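PDB 4JGB: putative exported protein from Burkholderia pseudomallei, which is of unknown function but has a Rossmann-type NAD(P)-binding fold and may act as an NAD(P)-dependent oxidoreductase on CH-NH donors. Local coordinates for residues V69-G74 with V84-A89; A89-A94 with Y140-T145. All coordinates share one frame; numbering follows the deposited sequence. Where two conformers were deposited one is given.

From the N terminus, strand 68-71 runs through the middle of the sheet and ends in the turn carrying Tyr-73 and Gly-74. Interaction 1 then closes a short loop of nine residues by bringing the start of helix 83-97 back over that strand. Interaction 2 follows in series: it opens on the same helix, with Ala-89 common to both, and closes a 45-residue excursion through strand 101-105 when the end of helix 130-143 arrives. Neither loop encloses or crosses the other. Helix 83-97 thus joins the strand to the next helix. The two contacts meet where Ser-71 CB lies 3.4 Å from Leu-90 CD1.

Interaction 1 of 2, residues V69-G74 with V84-A89; sequences VASAYG and VAVAKA. With SO4 (sulfate ion), chain D; SO4 (sulfate ion), chain E.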
ATOM      1  N   VAL A  69      -0.624  10.547   2.336  1.00 14.18           N
ATOM      2  CA  VAL A  69      -1.850   9.793   2.070  1.00 14.21           C
ATOM      3  C   VAL A  69      -1.498   8.331   1.733  1.00 14.10           C
ATOM      4  O   VAL A  69      -0.593   8.060   0.922  1.00 14.35           O
ATOM      5  CB  VAL A  69      -2.730  10.495   1.019  1.00 14.85           C
ATOM      6  CG1 VAL A  69      -2.036  10.486  -0.332  1.00 15.25           C
ATOM      7  CG2 VAL A  69      -4.071   9.807   0.902  1.00 15.38           C
ATOM      8  N   ALA A  70      -2.171   7.388   2.389  1.00 14.18           N
ATOM      9  CA  ALA A  70      -1.944   5.946   2.120  1.00 14.45           C
ATOM     10  C   ALA A  70      -3.232   5.211   1.727  1.00 15.30           C
ATOM     11  O   ALA A  70      -4.312   5.504   2.235  1.00 14.95           O
ATOM     12  CB  ALA A  70      -1.265   5.258   3.332  1.00 13.31           C
ATOM     13  N   SER A  71      -3.115   4.244   0.831  1.00 16.84           N
ATOM     14  CA  SER A  71      -4.246   3.397   0.489  1.00 19.14           C
ATOM     15  C   SER A  71      -3.921   1.939   0.861  1.00 19.76           C
ATOM     16  O   SER A  71      -2.913   1.383   0.409  1.00 20.90           O
ATOM     17  CB  SER A  71      -4.593   3.561  -1.003  1.00 20.26           C
ATOM     18  OG  SER A  71      -5.342   2.459  -1.498  1.00 23.36           O
ATOM     19  N   ALA A  72      -4.791   1.330   1.660  1.00 20.56           N
ATOM     20  CA  ALA A  72      -4.516   0.035   2.296  1.00 21.76           C
ATOM     21  C   ALA A  72      -5.528  -1.043   1.966  1.00 23.64           C
ATOM     22  O   ALA A  72      -5.630  -2.045   2.675  1.00 24.86           O
ATOM     23  CB  ALA A  72      -4.441   0.202   3.805  1.00 21.85           C
ATOM     24  N   TYR A  73      -6.296  -0.831   0.909  1.00 24.23           N
ATOM     25  CA  TYR A  73      -7.110  -1.907   0.354  1.00 26.06           C
ATOM     26  C   TYR A  73      -6.271  -3.148   0.139  1.00 25.32           C
ATOM     27  O   TYR A  73      -5.254  -3.102  -0.543  1.00 24.50           O
ATOM     28  CB  TYR A  73      -7.744  -1.468  -0.958  1.00 26.46           C
ATOM     29  CG  TYR A  73      -8.635  -0.287  -0.767  1.00 26.77           C
ATOM     30  CD1 TYR A  73      -9.836  -0.400  -0.054  1.00 27.82           C
ATOM     31  CD2 TYR A  73      -8.277   0.952  -1.276  1.00 26.92           C
ATOM     32  CE1 TYR A  73     -10.662   0.705   0.135  1.00 27.71           C
ATOM     33  CE2 TYR A  73      -9.093   2.055  -1.094  1.00 27.65           C
ATOM     34  CZ  TYR A  73     -10.286   1.920  -0.400  1.00 27.43           C
ATOM     35  OH  TYR A  73     -11.081   3.028  -0.248  1.00 29.55           O
ATOM     36  N   GLY A  74      -6.688  -4.242   0.759  1.00 26.53           N
ATOM     37  CA  GLY A  74      -5.992  -5.525   0.623  1.00 28.32           C
ATOM     38  C   GLY A  74      -6.806  -6.486  -0.229  1.00 30.18           C
ATOM     39  O   GLY A  74      -7.699  -6.050  -0.958  1.00 29.93           O
ATOM     40  N   VAL A  84      -6.373   0.421 -10.700  1.00 15.95           N
ATOM     41  CA  VAL A  84      -5.803   1.601 -11.415  1.00 16.27           C
ATOM     42  C   VAL A  84      -6.484   2.947 -11.052  1.00 16.78           C
ATOM     43  O   VAL A  84      -5.794   3.950 -10.781  1.00 16.10           O
ATOM     44  CB  VAL A  84      -5.791   1.390 -12.957  1.00 17.09           C
ATOM     45  CG1 VAL A  84      -5.404   2.679 -13.701  1.00 17.27           C
ATOM     46  CG2 VAL A  84      -4.818   0.270 -13.298  1.00 16.97           C
ATOM     47  N   ALA A  85      -7.828   2.976 -11.067  1.00 17.69           N
ATOM     48  CA  ALA A  85      -8.567   4.205 -10.754  1.00 18.52           C
ATOM     49  C   ALA A  85      -8.226   4.713  -9.341  1.00 18.32           C
ATOM     50  O   ALA A  85      -8.068   5.910  -9.142  1.00 18.20           O
ATOM     51  CB  ALA A  85     -10.060   3.990 -10.891  1.00 19.48           C
ATOM     52  N   VAL A  86      -8.093   3.797  -8.376  1.00 17.59           N
ATOM     53  CA  VAL A  86      -7.680   4.182  -7.027  1.00 17.56           C
ATOM     54  C   VAL A  86      -6.330   4.906  -7.053  1.00 16.82           C
ATOM     55  O   VAL A  86      -6.233   6.023  -6.580  1.00 16.94           O
ATOM     56  CB  VAL A  86      -7.599   2.990  -6.043  1.00 17.31           C
ATOM     57  CG1 VAL A  86      -6.972   3.444  -4.729  1.00 16.75           C
ATOM     58  CG2 VAL A  86      -8.988   2.423  -5.758  1.00 18.16           C
ATOM     59  N   ALA A  87      -5.297   4.252  -7.594  1.00 16.43           N
ATOM     60  CA  ALA A  87      -3.982   4.880  -7.785  1.00 16.20           C
ATOM     61  C   ALA A  87      -4.077   6.282  -8.460  1.00 16.62           C
ATOM     62  O   ALA A  87      -3.464   7.258  -8.003  1.00 15.65           O
ATOM     63  CB  ALA A  87      -3.072   3.949  -8.597  1.00 16.14           C
ATOM     64  N   LYS A  88      -4.833   6.354  -9.561  1.00 17.84           N
ATOM     65  CA  LYS A  88      -5.018   7.590 -10.301  1.00 18.28           C
ATOM     66  C   LYS A  88      -5.688   8.657  -9.446  1.00 18.62           C
ATOM     67  O   LYS A  88      -5.286   9.837  -9.453  1.00 18.13           O
ATOM     68  CB  LYS A  88      -5.828   7.361 -11.576  1.00 19.70           C
ATOM     69  CG  LYS A  88      -5.079   6.578 -12.645  1.00 19.81           C
ATOM     70  CD  LYS A  88      -5.732   6.675 -14.035  1.00 20.97           C
ATOM     71  CE  LYS A  88      -4.887   5.889 -15.037  1.00 21.19           C
ATOM     72  NZ  LYS A  88      -5.276   6.000 -16.479  1.00 22.62           N
ATOM     73  N   ALA A  89      -6.710   8.243  -8.708  1.00 18.87           N
ATOM     74  CA  ALA A  89      -7.484   9.190  -7.889  1.00 19.76           C
ATOM     75  C   ALA A  89      -6.650   9.677  -6.720  1.00 19.16           C
ATOM     76  O   ALA A  89      -6.729  10.840  -6.332  1.00 19.81           O
ATOM     77  CB  ALA A  89      -8.797   8.565  -7.414  1.00 19.98           C
TER
HETATM   78  S   SO4 D 302      -8.078  -6.612   3.322  1.00 29.00           S
HETATM   79  O1  SO4 D 302      -6.733  -6.159   3.811  1.00 23.02           O
HETATM   80  O2  SO4 D 302      -9.070  -6.818   4.418  1.00 24.81           O
HETATM   81  O3  SO4 D 302      -8.651  -5.626   2.346  1.00 26.47           O
HETATM   82  O4  SO4 D 302      -7.912  -7.893   2.578  1.00 30.45           O
HETATM   83  S   SO4 E 303     -14.766   3.170   1.213  1.00 46.76           S
HETATM   84  O1  SO4 E 303     -15.442   4.455   1.510  1.00 49.35           O
HETATM   85  O2  SO4 E 303     -13.292   3.287   1.207  1.00 49.54           O
HETATM   86  O3  SO4 E 303     -15.167   2.188   2.247  1.00 54.97           O
HETATM   87  O4  SO4 E 303     -15.194   2.715  -0.126  1.00 54.60           O
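Val-86 of helix 83-97 packs against Ser-71 at the end of strand 68-71 and against Tyr-73 just beyond it, within the beta-alpha-beta crossover completed by strand 101-105 of this Rossmann-type fold. The strand is held in the parallel sheet by backbone bonds to Ala-9 and Phe-11 on one neighbour and to Arg-101 and Val-103 on the other.

The direct contact between 69-74 and 84-89 is small, burying 82 Å² in all: a van der Waals contact of one methyl with a hydroxyl and, more loosely, an aromatic ring, with no hydrogen bond across it. With Val-86 CG1 anti to the backbone N (chi1 172°), this branch reaches from the helix toward the strand and stops 3.8 Å from Ser-71 OG. The same CG1 lies 4.4 Å from Tyr-73 CE2, an approach oblique to the ring. Ser-71 and Val-86 are also the closest residues along the two backbones, their CA atoms 8.3 Å apart. Leu-53 touches both Tyr-73 and Val-86, and Phe-54 adds a further apolar neighbour for Val-86.

Polar contacts run instead to two sulfates, probably from the crystallisation liquor. Gly-74 N donates to O3 of sulfate D at 2.9 Å, a bent bond with an N-H...O angle of 133°. Met-16 N, Ile-17 N and Lys-76 N also bind a sulfate. The first two lie at the start of helix 16-27, just after the glycine-rich turn, so that an anion here is consistent with the place where Rossmann proteins hold a dinucleotide diphosphate. The phenol of Tyr-73 reaches a separate sulfate: with CG anti to the carbonyl carbon (chi1 -61°), the ring extends to sulfate E, whose O2 sits in the ring plane at its edge and takes a 2.7 Å hydrogen bond from Tyr-73 OH.

Interaction 2 of 2, residues A89-A94 with Y140-T145; sequences ALVDGA and YGYLST
Val-91 meets the Tyr-142 ring at its edge: CG2 lies near the ring plane, 3.9 Å from CE2, while CG1 is 3.8 Å from the phenol OH. The last methylene of Lys-88, CE, lies over one face of this ring near the rim, 3.8 Å from CD1. The other aromatic group, Tyr-140, has Ser-144 OG, in one of that serine's two conformers, 3.6 Å over one face and nearer the ring's margin than its centre; its ring also meets that of Phe-153, with the planes at about 50°.

These contacts join the middle of helix 83-97 to the end of helix 130-143, two helices packed side by side on the sheet of the Rossmann-type fold. Tyr-142 leaves its helix with CG anti to the backbone N (chi1 167°), which carries the ring across to the neighbouring helix. Leu-143 starts out less directly, but its CD2 branch turns in and reaches Val-91 CG2 at 3.5 Å; the two side chains pass antiparallel, flank to flank. Val-91 CG2 thus touches both the leucine methyl and the tyrosine edge. On the sheet side, Leu-143 touches Val-104, Trp-151 and Phe-153, and Val-91 also rests on Leu-149.

The helix 130-143 side is tied up locally. Tyr-142 O accepts from Thr-145 N and, at 2.6 Å, from Thr-145 OG1, which lies in the carbonyl plane with a C=O...O angle of 157°. Tyr-140 O takes Ser-144 N and also Ser-144 OG, which in the same conformer sits above the carbonyl plane.

No hydrogen bond or salt bridge spans the helices. The hydroxyls of Ser-144 and Thr-145 bond back to carbonyls of their own segment rather than across the contact, and the association rests on van der Waals packing of Val-91 with Leu-143 and the Tyr-142 ring, whose OH touches Val-91 without a bond.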
ATOM      1  N   ALA A  89      -6.710   8.243  -8.708  1.00 18.87           N
ATOM      2  CA  ALA A  89      -7.484   9.190  -7.889  1.00 19.76           C
ATOM      3  C   ALA A  89      -6.650   9.677  -6.720  1.00 19.16           C
ATOM      4  O   ALA A  89      -6.729  10.840  -6.332  1.00 19.81           O
ATOM      5  CB  ALA A  89      -8.797   8.565  -7.414  1.00 19.98           C
ATOM      6  N   LEU A  90      -5.831   8.784  -6.168  1.00 19.34           N
ATOM      7  CA  LEU A  90      -4.910   9.146  -5.095  1.00 19.74           C
ATOM      8  C   LEU A  90      -3.906  10.188  -5.542  1.00 19.50           C
ATOM      9  O   LEU A  90      -3.697  11.181  -4.851  1.00 19.80           O
ATOM     10  CB  LEU A  90      -4.141   7.929  -4.577  1.00 20.09           C
ATOM     11  CG  LEU A  90      -4.767   7.075  -3.476  1.00 21.18           C
ATOM     12  CD1 LEU A  90      -3.707   6.097  -3.018  1.00 21.79           C
ATOM     13  CD2 LEU A  90      -5.243   7.924  -2.307  1.00 21.22           C
ATOM     14  N   VAL A  91      -3.271   9.938  -6.681  1.00 19.07           N
ATOM     15  CA  VAL A  91      -2.250  10.838  -7.221  1.00 18.92           C
ATOM     16  C   VAL A  91      -2.865  12.198  -7.508  1.00 19.61           C
ATOM     17  O   VAL A  91      -2.270  13.227  -7.169  1.00 19.99           O
ATOM     18  CB  VAL A  91      -1.633  10.293  -8.522  1.00 19.10           C
ATOM     19  CG1 VAL A  91      -0.844  11.384  -9.236  1.00 20.03           C
ATOM     20  CG2 VAL A  91      -0.766   9.075  -8.247  1.00 18.65           C
ATOM     21  N   ASP A  92      -4.048  12.212  -8.125  1.00 19.33           N
ATOM     22  CA  ASP A  92      -4.703  13.506  -8.467  1.00 20.40           C
ATOM     23  C   ASP A  92      -5.065  14.301  -7.190  1.00 19.76           C
ATOM     24  O   ASP A  92      -4.814  15.514  -7.080  1.00 20.50           O
ATOM     25  CB  ASP A  92      -5.940  13.255  -9.349  1.00 21.63           C
ATOM     26  CG  ASP A  92      -6.709  14.519  -9.644  1.00 24.24           C
ATOM     27  OD1 ASP A  92      -6.100  15.458 -10.187  1.00 25.33           O
ATOM     28  OD2 ASP A  92      -7.917  14.583  -9.318  1.00 25.04           O
ATOM     29  N   GLY A  93      -5.643  13.600  -6.216  1.00 18.88           N
ATOM     30  CA  GLY A  93      -5.947  14.178  -4.901  1.00 18.20           C
ATOM     31  C   GLY A  93      -4.711  14.728  -4.225  1.00 17.88           C
ATOM     32  O   GLY A  93      -4.711  15.862  -3.751  1.00 18.07           O
ATOM     33  N   ALA A  94      -3.647  13.928  -4.172  1.00 17.30           N
ATOM     34  CA  ALA A  94      -2.425  14.374  -3.490  1.00 17.28           C
ATOM     35  C   ALA A  94      -1.903  15.638  -4.142  1.00 18.18           C
ATOM     36  O   ALA A  94      -1.608  16.601  -3.447  1.00 19.64           O
ATOM     37  CB  ALA A  94      -1.355  13.284  -3.493  1.00 15.75           C
ATOM     38  N   TYR A 140       0.998   0.133 -11.003  1.00 18.61           N
ATOM     39  CA  TYR A 140       2.436   0.426 -10.943  1.00 19.91           C
ATOM     40  C   TYR A 140       2.940   1.073 -12.246  1.00 20.25           C
ATOM     41  O   TYR A 140       3.684   2.035 -12.202  1.00 19.97           O
ATOM     42  CB  TYR A 140       3.255  -0.825 -10.619  1.00 21.42           C
ATOM     43  CG  TYR A 140       4.738  -0.529 -10.620  1.00 24.24           C
ATOM     44  CD1 TYR A 140       5.322   0.147  -9.550  1.00 24.19           C
ATOM     45  CD2 TYR A 140       5.559  -0.895 -11.705  1.00 27.47           C
ATOM     46  CE1 TYR A 140       6.676   0.446  -9.536  1.00 26.44           C
ATOM     47  CE2 TYR A 140       6.926  -0.596 -11.696  1.00 29.77           C
ATOM     48  CZ  TYR A 140       7.473   0.072 -10.603  1.00 28.60           C
ATOM     49  OH  TYR A 140       8.808   0.380 -10.542  1.00 31.43           O
ATOM     50  N   GLY A 141       2.532   0.540 -13.402  1.00 20.58           N
ATOM     51  CA  GLY A 141       2.793   1.204 -14.690  1.00 20.81           C
ATOM     52  C   GLY A 141       2.368   2.669 -14.725  1.00 20.59           C
ATOM     53  O   GLY A 141       3.101   3.530 -15.212  1.00 20.41           O
ATOM     54  N   TYR A 142       1.182   2.972 -14.206  1.00 20.12           N
ATOM     55  CA  TYR A 142       0.747   4.363 -14.172  1.00 20.16           C
ATOM     56  C   TYR A 142       1.625   5.248 -13.260  1.00 19.28           C
ATOM     57  O   TYR A 142       2.082   6.330 -13.658  1.00 19.39           O
ATOM     58  CB  TYR A 142      -0.739   4.482 -13.802  1.00 20.50           C
ATOM     59  CG  TYR A 142      -1.094   5.891 -13.461  1.00 21.57           C
ATOM     60  CD1 TYR A 142      -1.272   6.840 -14.462  1.00 23.31           C
ATOM     61  CD2 TYR A 142      -1.213   6.300 -12.121  1.00 21.82           C
ATOM     62  CE1 TYR A 142      -1.577   8.160 -14.147  1.00 24.73           C
ATOM     63  CE2 TYR A 142      -1.517   7.617 -11.801  1.00 23.32           C
ATOM     64  CZ  TYR A 142      -1.702   8.530 -12.822  1.00 24.30           C
ATOM     65  OH  TYR A 142      -2.012   9.829 -12.529  1.00 27.93           O
ATOM     66  N   LEU A 143       1.846   4.782 -12.034  1.00 17.81           N
ATOM     67  CA  LEU A 143       2.696   5.470 -11.066  1.00 17.13           C
ATOM     68  C   LEU A 143       4.140   5.745 -11.538  1.00 18.06           C
ATOM     69  O   LEU A 143       4.752   6.734 -11.118  1.00 18.04           O
ATOM     70  CB  LEU A 143       2.705   4.694  -9.742  1.00 15.91           C
ATOM     71  CG  LEU A 143       1.444   4.772  -8.898  1.00 15.54           C
ATOM     72  CD1 LEU A 143       1.512   3.697  -7.808  1.00 14.84           C
ATOM     73  CD2 LEU A 143       1.258   6.165  -8.284  1.00 15.42           C
ATOM     74  N   SER A 144       4.682   4.888 -12.409  1.00 18.33           N
ATOM     75  CA  SER A 144       6.030   5.090 -12.972  0.50 19.22           C
ATOM     76  C   SER A 144       6.104   6.338 -13.853  1.00 20.51           C
ATOM     77  O   SER A 144       7.195   6.850 -14.147  1.00 21.62           O
ATOM     78  CB  SER A 144       6.469   3.859 -13.778  0.50 19.31           C
ATOM     79  OG  SER A 144       6.269   2.672 -13.039  0.50 17.85           O
ATOM     80  N   THR A 145       4.953   6.834 -14.301  1.00 20.88           N
ATOM     81  CA  THR A 145       4.936   8.088 -15.085  1.00 21.64           C
ATOM     82  C   THR A 145       4.862   9.321 -14.165  1.00 21.46           C
ATOM     83  O   THR A 145       4.855  10.476 -14.621  1.00 21.96           O
ATOM     84  CB  THR A 145       3.758   8.123 -16.083  1.00 22.53           C
ATOM     85  OG1 THR A 145       2.532   8.265 -15.350  1.00 21.88           O
ATOM     86  CG2 THR A 145       3.717   6.816 -16.917  1.00 23.15           C
TER